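Local coordinates for protein alpha-1,2-Mannosidase (Trichoderma reesei, PDB 1HCU) that trims alpha-1,2-linked mannose residues from high-mannose N-glycans, probably taking nine-mannose chains down to five with calcium as cofactor, at residues A[266-277]-A[323-331]; A[248-256]-A[315-323]. All coordinates share one frame; numbering follows the deposited sequence.

Contact 1: residues A[266-277]-A[323-331]; sequences KDRWVLGADSTI and LNEQKYIDF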
loop_
_atom_site.group_PDB
_atom_site.type_symbol
_atom_site.label_atom_id
_atom_site.label_comp_id
_atom_site.label_asym_id
_atom_site.label_seq_id
_atom_site.Cartn_x
_atom_site.Cartn_y
_atom_site.Cartn_z
ATOM N N LYS A 266 -9.461 -16.203 -4.447
ATOM C CA LYS A 266 -8.296 -16.653 -5.198
ATOM C C LYS A 266 -8.646 -16.828 -6.677
ATOM O O LYS A 266 -7.869 -16.443 -7.552
ATOM C CB LYS A 266 -7.791 -17.986 -4.639
ATOM C CG LYS A 266 -6.754 -18.648 -5.521
ATOM C CD LYS A 266 -6.836 -20.163 -5.458
ATOM C CE LYS A 266 -8.174 -20.667 -5.949
ATOM N NZ LYS A 266 -8.227 -22.151 -6.019
ATOM N N ASP A 267 -9.810 -17.419 -6.953
ATOM C CA ASP A 267 -10.245 -17.616 -8.337
ATOM C C ASP A 267 -10.473 -16.286 -9.050
ATOM O O ASP A 267 -10.124 -16.144 -10.221
ATOM C CB ASP A 267 -11.528 -18.460 -8.401
ATOM C CG ASP A 267 -11.275 -19.947 -8.155
ATOM O OD1 ASP A 267 -10.095 -20.368 -8.112
ATOM O OD2 ASP A 267 -12.269 -20.697 -8.014
ATOM N N ARG A 268 -11.055 -15.310 -8.356
ATOM C CA ARG A 268 -11.299 -14.008 -8.978
ATOM C C ARG A 268 -9.973 -13.298 -9.294
ATOM O O ARG A 268 -9.881 -12.534 -10.263
ATOM C CB ARG A 268 -12.183 -13.131 -8.075
ATOM C CG ARG A 268 -13.591 -13.690 -7.854
ATOM C CD ARG A 268 -14.341 -13.907 -9.174
ATOM N NE ARG A 268 -14.458 -12.680 -9.950
ATOM C CZ ARG A 268 -15.091 -12.576 -11.116
ATOM N NH1 ARG A 268 -15.676 -13.637 -11.660
ATOM N NH2 ARG A 268 -15.137 -11.402 -11.737
ATOM N N TRP A 269 -8.956 -13.563 -8.479
ATOM C CA TRP A 269 -7.626 -12.984 -8.667
ATOM C C TRP A 269 -6.967 -13.578 -9.921
ATOM O O TRP A 269 -6.393 -12.854 -10.742
ATOM C CB TRP A 269 -6.736 -13.296 -7.453
ATOM C CG TRP A 269 -5.392 -12.623 -7.505
ATOM C CD1 TRP A 269 -5.106 -11.349 -7.122
ATOM C CD2 TRP A 269 -4.182 -13.157 -8.056
ATOM N NE1 TRP A 269 -3.798 -11.046 -7.406
ATOM C CE2 TRP A 269 -3.204 -12.138 -7.981
ATOM C CE3 TRP A 269 -3.828 -14.395 -8.609
ATOM C CZ2 TRP A 269 -1.891 -12.314 -8.442
ATOM C CZ3 TRP A 269 -2.516 -14.570 -9.068
ATOM C CH2 TRP A 269 -1.568 -13.532 -8.980
ATOM N N VAL A 270 -7.058 -14.902 -10.055
ATOM C CA VAL A 270 -6.469 -15.605 -11.187
ATOM C C VAL A 270 -7.005 -15.088 -12.515
ATOM O O VAL A 270 -6.246 -14.953 -13.475
ATOM C CB VAL A 270 -6.701 -17.147 -11.095
ATOM C CG1 VAL A 270 -6.206 -17.833 -12.366
ATOM C CG2 VAL A 270 -5.936 -17.719 -9.887
ATOM N N LEU A 271 -8.304 -14.796 -12.567
ATOM C CA LEU A 271 -8.915 -14.268 -13.784
ATOM C C LEU A 271 -8.299 -12.898 -14.040
ATOM O O LEU A 271 -7.864 -12.590 -15.145
ATOM C CB LEU A 271 -10.428 -14.108 -13.608
ATOM C CG LEU A 271 -11.350 -15.316 -13.755
ATOM C CD1 LEU A 271 -12.749 -14.918 -13.322
ATOM C CD2 LEU A 271 -11.360 -15.800 -15.201
ATOM N N GLY A 272 -8.287 -12.073 -12.998
ATOM C CA GLY A 272 -7.704 -10.752 -13.113
ATOM C C GLY A 272 -6.269 -10.872 -13.597
ATOM O O GLY A 272 -5.915 -10.307 -14.630
ATOM N N ALA A 273 -5.462 -11.632 -12.859
ATOM C CA ALA A 273 -4.056 -11.832 -13.183
ATOM C C ALA A 273 -3.814 -12.272 -14.622
ATOM O O ALA A 273 -2.987 -11.687 -15.334
ATOM C CB ALA A 273 -3.434 -12.857 -12.225
ATOM N N ASP A 274 -4.528 -13.309 -15.041
ATOM C CA ASP A 274 -4.387 -13.834 -16.388
ATOM C C ASP A 274 -4.827 -12.802 -17.420
ATOM O O ASP A 274 -4.205 -12.666 -18.473
ATOM C CB ASP A 274 -5.187 -15.133 -16.536
ATOM C CG ASP A 274 -4.598 -16.276 -15.721
ATOM O OD1 ASP A 274 -3.392 -16.214 -15.396
ATOM O OD2 ASP A 274 -5.324 -17.248 -15.418
ATOM N N SER A 275 -5.884 -12.061 -17.109
ATOM C CA SER A 275 -6.358 -11.040 -18.029
ATOM C C SER A 275 -5.415 -9.839 -18.147
ATOM O O SER A 275 -5.281 -9.283 -19.230
ATOM C CB SER A 275 -7.762 -10.555 -17.634
ATOM O OG SER A 275 -8.737 -11.508 -17.985
ATOM N N THR A 276 -4.761 -9.425 -17.064
ATOM C CA THR A 276 -3.869 -8.276 -17.196
ATOM C C THR A 276 -2.592 -8.697 -17.914
ATOM O O THR A 276 -1.962 -7.897 -18.599
ATOM C CB THR A 276 -3.526 -7.615 -15.830
ATOM O OG1 THR A 276 -2.323 -8.172 -15.293
ATOM C CG2 THR A 276 -4.662 -7.811 -14.857
ATOM N N ILE A 277 -2.230 -9.966 -17.776
ATOM C CA ILE A 277 -1.046 -10.482 -18.433
ATOM C C ILE A 277 -1.258 -10.579 -19.940
ATOM O O ILE A 277 -0.361 -10.255 -20.717
ATOM C CB ILE A 277 -0.664 -11.875 -17.889
ATOM C CG1 ILE A 277 -0.109 -11.740 -16.470
ATOM C CG2 ILE A 277 0.387 -12.527 -18.790
ATOM C CD1 ILE A 277 0.313 -13.054 -15.854
ATOM N N LEU A 323 0.326 -19.964 -5.083
ATOM C CA LEU A 323 -0.268 -20.904 -6.033
ATOM C C LEU A 323 0.722 -21.831 -6.719
ATOM O O LEU A 323 0.325 -22.637 -7.554
ATOM C CB LEU A 323 -1.052 -20.141 -7.101
ATOM C CG LEU A 323 -2.240 -19.354 -6.563
ATOM C CD1 LEU A 323 -2.804 -18.479 -7.653
ATOM C CD2 LEU A 323 -3.289 -20.326 -6.020
ATOM N N ASN A 324 2.000 -21.723 -6.363
ATOM C CA ASN A 324 3.039 -22.549 -6.982
ATOM C C ASN A 324 3.022 -22.425 -8.503
ATOM O O ASN A 324 3.242 -23.405 -9.212
ATOM C CB ASN A 324 2.879 -24.025 -6.607
ATOM C CG ASN A 324 3.163 -24.294 -5.141
ATOM O OD1 ASN A 324 4.251 -24.002 -4.638
ATOM N ND2 ASN A 324 2.184 -24.861 -4.446
ATOM N N GLU A 325 2.757 -21.216 -8.991
ATOM C CA GLU A 325 2.713 -20.936 -10.424
ATOM C C GLU A 325 3.842 -20.006 -10.851
ATOM O O GLU A 325 3.776 -18.801 -10.627
ATOM C CB GLU A 325 1.377 -20.284 -10.796
ATOM C CG GLU A 325 0.198 -21.228 -10.824
ATOM C CD GLU A 325 0.359 -22.315 -11.869
ATOM O OE1 GLU A 325 0.793 -22.000 -13.004
ATOM O OE2 GLU A 325 0.044 -23.483 -11.557
ATOM N N GLN A 326 4.861 -20.568 -11.483
ATOM C CA GLN A 326 6.017 -19.803 -11.954
ATOM C C GLN A 326 5.649 -18.627 -12.855
ATOM O O GLN A 326 6.306 -17.585 -12.817
ATOM C CB GLN A 326 6.976 -20.718 -12.724
ATOM C CG GLN A 326 8.271 -21.048 -12.002
ATOM C CD GLN A 326 9.064 -19.822 -11.595
ATOM O OE1 GLN A 326 9.201 -18.879 -12.357
ATOM N NE2 GLN A 326 9.605 -19.843 -10.396
ATOM N N LYS A 327 4.614 -18.811 -13.673
ATOM C CA LYS A 327 4.168 -17.777 -14.594
ATOM C C LYS A 327 3.933 -16.437 -13.877
ATOM O O LYS A 327 4.370 -15.390 -14.357
ATOM C CB LYS A 327 2.878 -18.216 -15.300
ATOM C CG LYS A 327 1.698 -18.336 -14.346
ATOM C CD LYS A 327 0.361 -18.639 -15.032
ATOM C CE LYS A 327 0.186 -20.120 -15.373
ATOM N NZ LYS A 327 -1.245 -20.432 -15.713
ATOM N N TYR A 328 3.238 -16.477 -12.739
ATOM C CA TYR A 328 2.946 -15.262 -11.982
ATOM C C TYR A 328 4.226 -14.687 -11.382
ATOM O O TYR A 328 4.392 -13.468 -11.298
ATOM C CB TYR A 328 1.910 -15.549 -10.884
ATOM C CG TYR A 328 0.581 -16.031 -11.434
ATOM C CD1 TYR A 328 -0.112 -17.079 -10.826
ATOM C CD2 TYR A 328 0.038 -15.470 -12.595
ATOM C CE1 TYR A 328 -1.312 -17.568 -11.368
ATOM C CE2 TYR A 328 -1.151 -15.945 -13.143
ATOM C CZ TYR A 328 -1.821 -16.995 -12.526
ATOM O OH TYR A 328 -2.991 -17.476 -13.079
ATOM N N ILE A 329 5.137 -15.562 -10.976
ATOM C CA ILE A 329 6.393 -15.094 -10.428
ATOM C C ILE A 329 7.209 -14.414 -11.535
ATOM O O ILE A 329 7.698 -13.298 -11.349
ATOM C CB ILE A 329 7.208 -16.254 -9.807
ATOM C CG1 ILE A 329 6.431 -16.847 -8.615
ATOM C CG2 ILE A 329 8.582 -15.749 -9.383
ATOM C CD1 ILE A 329 7.112 -18.030 -7.935
ATOM N N ASP A 330 7.339 -15.065 -12.690
ATOM C CA ASP A 330 8.086 -14.478 -13.804
ATOM C C ASP A 330 7.529 -13.118 -14.201
ATOM O O ASP A 330 8.286 -12.165 -14.423
ATOM C CB ASP A 330 8.053 -15.376 -15.048
ATOM C CG ASP A 330 8.743 -16.701 -14.838
ATOM O OD1 ASP A 330 9.564 -16.813 -13.903
ATOM O OD2 ASP A 330 8.466 -17.631 -15.628
ATOM N N PHE A 331 6.205 -13.038 -14.316
ATOM C CA PHE A 331 5.564 -11.788 -14.702
ATOM C C PHE A 331 5.813 -10.720 -13.640
ATOM O O PHE A 331 6.100 -9.575 -13.969
ATOM C CB PHE A 331 4.058 -12.001 -14.929
ATOM C CG PHE A 331 3.367 -10.805 -15.515
ATOM C CD1 PHE A 331 2.577 -9.986 -14.723
ATOM C CD2 PHE A 331 3.552 -10.465 -16.850
ATOM C CE1 PHE A 331 1.983 -8.841 -15.248
ATOM C CE2 PHE A 331 2.960 -9.319 -17.389
ATOM C CZ PHE A 331 2.177 -8.507 -16.587
#
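Tyr328 reaches from the helix that starts at Gln326 to helix segment 266-277 and sits as a knob in the hole formed by Trp269, Val270, Ala273 and Asp274. The one hydrogen bond across the contact runs from Tyr328 OH to Asp274 OD1, 2.7 Å long. The hydroxyl comes in on the syn side of the carboxylate, 29° out of its plane, and this bond pins the far end of the phenol.

Aromatic contacts come next. Trp269 turns the edge of its six-membered ring onto one face of Tyr328, a T-shaped pair with centroids 5.2 Å apart and planes at 82°. The other face of the phenol is covered by Lys327 CG from its own helix, so the ring is sandwiched. Farther along, Ile277 CG1 stands over the centre of the Phe331 ring in a CH-pi contact, 3.6 Å from the centroid. Phe331 has CG anti to its backbone N (chi1 -172°), which swings the ring face under that methylene.

The remaining contacts are apolar. Leu323 splits its methyls: CD2 lies 3.6 Å from Lys266 CD, while CD1 meets Val270 CG2 at 3.9 Å. Ala273 CB touches Tyr328 CE2 at the same 3.9 Å, and Ile277 CD1 lies at the edge of the phenol ring.

Around this interface, helix 245-257 packs against Trp269 through Leu251 and Ile252 and against Lys266 and Leu323 through Tyr255. Phe316 of helix 312-323 covers Ala273, Thr276 and Ile277 and meets the ring of Phe331, so helices 245-257 and 312-323 both back onto the pair formed by 263-280 and 326-344.

Contact 2: residues A[248-256]-A[315-323]; sequences YEYLIKMYL and NFILGGILL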
loop_
_atom_site.group_PDB
_atom_site.type_symbol
_atom_site.label_atom_id
_atom_site.label_comp_id
_atom_site.label_asym_id
_atom_site.label_seq_id
_atom_site.Cartn_x
_atom_site.Cartn_y
_atom_site.Cartn_z
ATOM N N TYR A 248 -7.608 -5.822 -6.159
ATOM C CA TYR A 248 -6.998 -7.028 -6.713
ATOM C C TYR A 248 -5.995 -7.585 -5.710
ATOM O O TYR A 248 -5.891 -8.801 -5.536
ATOM C CB TYR A 248 -6.273 -6.717 -8.031
ATOM C CG TYR A 248 -7.207 -6.364 -9.165
ATOM C CD1 TYR A 248 -6.974 -5.249 -9.967
ATOM C CD2 TYR A 248 -8.339 -7.130 -9.415
ATOM C CE1 TYR A 248 -7.853 -4.904 -10.986
ATOM C CE2 TYR A 248 -9.221 -6.798 -10.426
ATOM C CZ TYR A 248 -8.975 -5.683 -11.205
ATOM O OH TYR A 248 -9.868 -5.343 -12.193
ATOM N N GLU A 249 -5.271 -6.683 -5.048
ATOM C CA GLU A 249 -4.267 -7.054 -4.050
ATOM C C GLU A 249 -4.860 -7.900 -2.918
ATOM O O GLU A 249 -4.330 -8.963 -2.585
ATOM C CB GLU A 249 -3.619 -5.784 -3.454
ATOM C CG GLU A 249 -2.486 -6.006 -2.432
ATOM C CD GLU A 249 -2.008 -4.698 -1.772
ATOM O OE1 GLU A 249 -1.197 -4.755 -0.813
ATOM O OE2 GLU A 249 -2.443 -3.612 -2.213
ATOM N N TYR A 250 -5.950 -7.427 -2.319
ATOM C CA TYR A 250 -6.560 -8.143 -1.201
ATOM C C TYR A 250 -7.212 -9.467 -1.578
ATOM O O TYR A 250 -7.432 -10.320 -0.722
ATOM C CB TYR A 250 -7.575 -7.250 -0.470
ATOM C CG TYR A 250 -6.963 -6.349 0.594
ATOM C CD1 TYR A 250 -7.772 -5.570 1.433
ATOM C CD2 TYR A 250 -5.582 -6.243 0.740
ATOM C CE1 TYR A 250 -7.214 -4.700 2.383
ATOM C CE2 TYR A 250 -5.015 -5.377 1.690
ATOM C CZ TYR A 250 -5.831 -4.609 2.498
ATOM O OH TYR A 250 -5.254 -3.728 3.382
ATOM N N LEU A 251 -7.510 -9.642 -2.858
ATOM C CA LEU A 251 -8.113 -10.875 -3.326
ATOM C C LEU A 251 -7.194 -12.062 -3.035
ATOM O O LEU A 251 -7.612 -13.055 -2.430
ATOM C CB LEU A 251 -8.378 -10.782 -4.823
ATOM C CG LEU A 251 -9.815 -10.777 -5.357
ATOM C CD1 LEU A 251 -10.777 -10.047 -4.462
ATOM C CD2 LEU A 251 -9.771 -10.143 -6.729
ATOM N N ILE A 252 -5.937 -11.956 -3.455
ATOM C CA ILE A 252 -4.985 -13.034 -3.223
ATOM C C ILE A 252 -4.511 -13.037 -1.767
ATOM O O ILE A 252 -4.184 -14.093 -1.219
ATOM C CB ILE A 252 -3.762 -12.909 -4.168
ATOM C CG1 ILE A 252 -2.860 -14.143 -4.048
ATOM C CG2 ILE A 252 -2.989 -11.649 -3.844
ATOM C CD1 ILE A 252 -3.510 -15.433 -4.494
ATOM N N LYS A 253 -4.487 -11.869 -1.131
ATOM C CA LYS A 253 -4.041 -11.811 0.257
ATOM C C LYS A 253 -5.017 -12.481 1.220
ATOM O O LYS A 253 -4.608 -13.005 2.257
ATOM C CB LYS A 253 -3.751 -10.366 0.676
ATOM C CG LYS A 253 -2.442 -9.847 0.083
ATOM C CD LYS A 253 -2.024 -8.503 0.662
ATOM C CE LYS A 253 -0.666 -8.072 0.119
ATOM N NZ LYS A 253 -0.231 -6.760 0.699
ATOM N N MET A 254 -6.298 -12.474 0.869
ATOM C CA MET A 254 -7.321 -13.115 1.685
ATOM C C MET A 254 -7.117 -14.619 1.577
ATOM O O MET A 254 -7.391 -15.367 2.522
ATOM C CB MET A 254 -8.730 -12.753 1.187
ATOM C CG MET A 254 -9.196 -11.353 1.550
ATOM S SD MET A 254 -8.878 -10.967 3.306
ATOM C CE MET A 254 -10.147 -11.916 4.107
ATOM N N TYR A 255 -6.625 -15.063 0.423
ATOM C CA TYR A 255 -6.377 -16.488 0.208
ATOM C C TYR A 255 -5.240 -16.961 1.102
ATOM O O TYR A 255 -5.204 -18.123 1.509
ATOM C CB TYR A 255 -6.027 -16.760 -1.254
ATOM C CG TYR A 255 -5.742 -18.214 -1.566
ATOM C CD1 TYR A 255 -6.755 -19.178 -1.529
ATOM C CD2 TYR A 255 -4.464 -18.620 -1.935
ATOM C CE1 TYR A 255 -6.494 -20.514 -1.862
ATOM C CE2 TYR A 255 -4.192 -19.945 -2.268
ATOM C CZ TYR A 255 -5.204 -20.883 -2.232
ATOM O OH TYR A 255 -4.903 -22.187 -2.579
ATOM N N LEU A 256 -4.302 -16.060 1.390
ATOM C CA LEU A 256 -3.175 -16.388 2.255
ATOM C C LEU A 256 -3.722 -16.421 3.685
ATOM O O LEU A 256 -3.369 -17.300 4.479
ATOM C CB LEU A 256 -2.082 -15.315 2.146
ATOM C CG LEU A 256 -0.636 -15.662 2.541
ATOM C CD1 LEU A 256 0.168 -14.379 2.802
ATOM C CD2 LEU A 256 -0.619 -16.530 3.774
ATOM N N ASN A 315 2.698 -8.196 -5.999
ATOM C CA ASN A 315 1.444 -8.931 -5.901
ATOM C C ASN A 315 1.439 -10.196 -6.761
ATOM O O ASN A 315 1.016 -11.254 -6.289
ATOM C CB ASN A 315 0.253 -8.042 -6.270
ATOM C CG ASN A 315 -1.046 -8.569 -5.706
ATOM O OD1 ASN A 315 -1.166 -8.773 -4.494
ATOM N ND2 ASN A 315 -2.025 -8.795 -6.567
ATOM N N PHE A 316 1.904 -10.092 -8.009
ATOM C CA PHE A 316 1.960 -11.257 -8.892
ATOM C C PHE A 316 2.898 -12.306 -8.309
ATOM O O PHE A 316 2.633 -13.509 -8.393
ATOM C CB PHE A 316 2.440 -10.867 -10.300
ATOM C CG PHE A 316 1.324 -10.479 -11.230
ATOM C CD1 PHE A 316 0.771 -9.201 -11.190
ATOM C CD2 PHE A 316 0.790 -11.413 -12.111
ATOM C CE1 PHE A 316 -0.297 -8.863 -12.012
ATOM C CE2 PHE A 316 -0.284 -11.086 -12.944
ATOM C CZ PHE A 316 -0.829 -9.805 -12.893
ATOM N N ILE A 317 3.995 -11.832 -7.721
ATOM C CA ILE A 317 4.973 -12.705 -7.089
ATOM C C ILE A 317 4.291 -13.419 -5.934
ATOM O O ILE A 317 4.373 -14.650 -5.832
ATOM C CB ILE A 317 6.199 -11.901 -6.565
ATOM C CG1 ILE A 317 7.071 -11.472 -7.745
ATOM C CG2 ILE A 317 7.009 -12.738 -5.585
ATOM C CD1 ILE A 317 8.125 -10.453 -7.398
ATOM N N LEU A 318 3.600 -12.662 -5.078
ATOM C CA LEU A 318 2.902 -13.269 -3.947
ATOM C C LEU A 318 1.964 -14.368 -4.426
ATOM O O LEU A 318 1.948 -15.471 -3.870
ATOM C CB LEU A 318 2.100 -12.230 -3.177
ATOM C CG LEU A 318 1.272 -12.786 -2.016
ATOM C CD1 LEU A 318 2.144 -13.636 -1.087
ATOM C CD2 LEU A 318 0.660 -11.631 -1.257
ATOM N N GLY A 319 1.188 -14.055 -5.463
ATOM C CA GLY A 319 0.259 -15.016 -6.032
ATOM C C GLY A 319 0.970 -16.247 -6.563
ATOM O O GLY A 319 0.471 -17.354 -6.427
ATOM N N GLY A 320 2.140 -16.049 -7.165
ATOM C CA GLY A 320 2.909 -17.165 -7.696
ATOM C C GLY A 320 3.411 -18.081 -6.592
ATOM O O GLY A 320 3.518 -19.294 -6.776
ATOM N N ILE A 321 3.730 -17.501 -5.439
ATOM C CA ILE A 321 4.200 -18.280 -4.298
ATOM C C ILE A 321 3.041 -19.120 -3.763
ATOM O O ILE A 321 3.125 -20.340 -3.717
ATOM C CB ILE A 321 4.707 -17.360 -3.163
ATOM C CG1 ILE A 321 5.955 -16.615 -3.620
ATOM C CG2 ILE A 321 5.038 -18.177 -1.919
ATOM C CD1 ILE A 321 6.440 -15.614 -2.618
ATOM N N LEU A 322 1.959 -18.451 -3.372
ATOM C CA LEU A 322 0.779 -19.125 -2.835
ATOM C C LEU A 322 0.160 -20.148 -3.779
ATOM O O LEU A 322 -0.468 -21.101 -3.329
ATOM C CB LEU A 322 -0.289 -18.099 -2.453
ATOM C CG LEU A 322 -0.241 -17.396 -1.092
ATOM C CD1 LEU A 322 1.180 -17.136 -0.662
ATOM C CD2 LEU A 322 -1.028 -16.090 -1.186
ATOM N N LEU A 323 0.326 -19.964 -5.083
ATOM C CA LEU A 323 -0.268 -20.904 -6.033
ATOM C C LEU A 323 0.722 -21.831 -6.719
ATOM O O LEU A 323 0.325 -22.637 -7.554
ATOM C CB LEU A 323 -1.052 -20.141 -7.101
ATOM C CG LEU A 323 -2.240 -19.354 -6.563
ATOM C CD1 LEU A 323 -2.804 -18.479 -7.653
ATOM C CD2 LEU A 323 -3.289 -20.326 -6.020
#
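Ile252 is the side chain through which helix segment 248-256 meets most of segment 315-323. At CB it divides. CG2 takes the crowded position between backbone N and carbonyl carbon, and from there it lies against the Asn315 amide, with Asn315 CG 4.1 Å from Ile252 CG2. The other branch, CG1, is anti to the backbone N (chi1 -173°) and heads for the opposing helix. There Ile252 CG1 lies 3.8 Å from Gly319 CA, against bare backbone, and it also touches Leu322 CD2 at 3.9 Å. The tip, CD1, stays near both Gly319 CA and Leu322 CD2 and just reaches Leu323 CD1.

Leu322 bridges onward, its CD2 packing 3.6 Å from Leu256 CB, with the two side chains roughly perpendicular. Leu318 CD2 rests on the aliphatic stem of Lys253, 3.8 Å from Lys253 CG. Tyr255 slants across Leu323: its CE2 is 3.9 Å from Leu323 CD2, and the Leu322 carbonyl oxygen sits at the ring edge.

No hydrogen bond crosses the interface; the charged ends of Lys253 and Glu249 find their partners elsewhere. Lys253 NZ forms a 2.7 Å salt bridge with Glu249 OE1, on the anti lone pair, and also bonds the Phe483 carbonyl. Glu249 OE2 in turn bonds Thr485 OG1.

The two helices run in the same direction, 27° apart, as neighbouring inner helices do in the (alpha/alpha)7 barrel of glycosyl hydrolase family 47. The side chain of Glu249, about 4 Å from the bound calcium ion and bonded to the calcium-binding Thr485, places this packing beside the metal site.

The centres of the two contacts lie about 9 Å apart, and their segments interleave along the chain: 248-256, 266-277, 315-323, then 323-331. Helices 245-257 and 263-280 are consecutive, as are 312-323 and 326-344, so two helix pairs pack side by side, with the strands 292-297 and 300-306 in the connection between them. Contact 2 joins the first members, nearer the chain centre and the calcium; contact 1 joins the second members farther out, consistent with inner and outer layers of the family 47 barrel. Leu323 belongs to both, and a probable hydrogen bond from Glu325 N to Gly320 O ties the turn there.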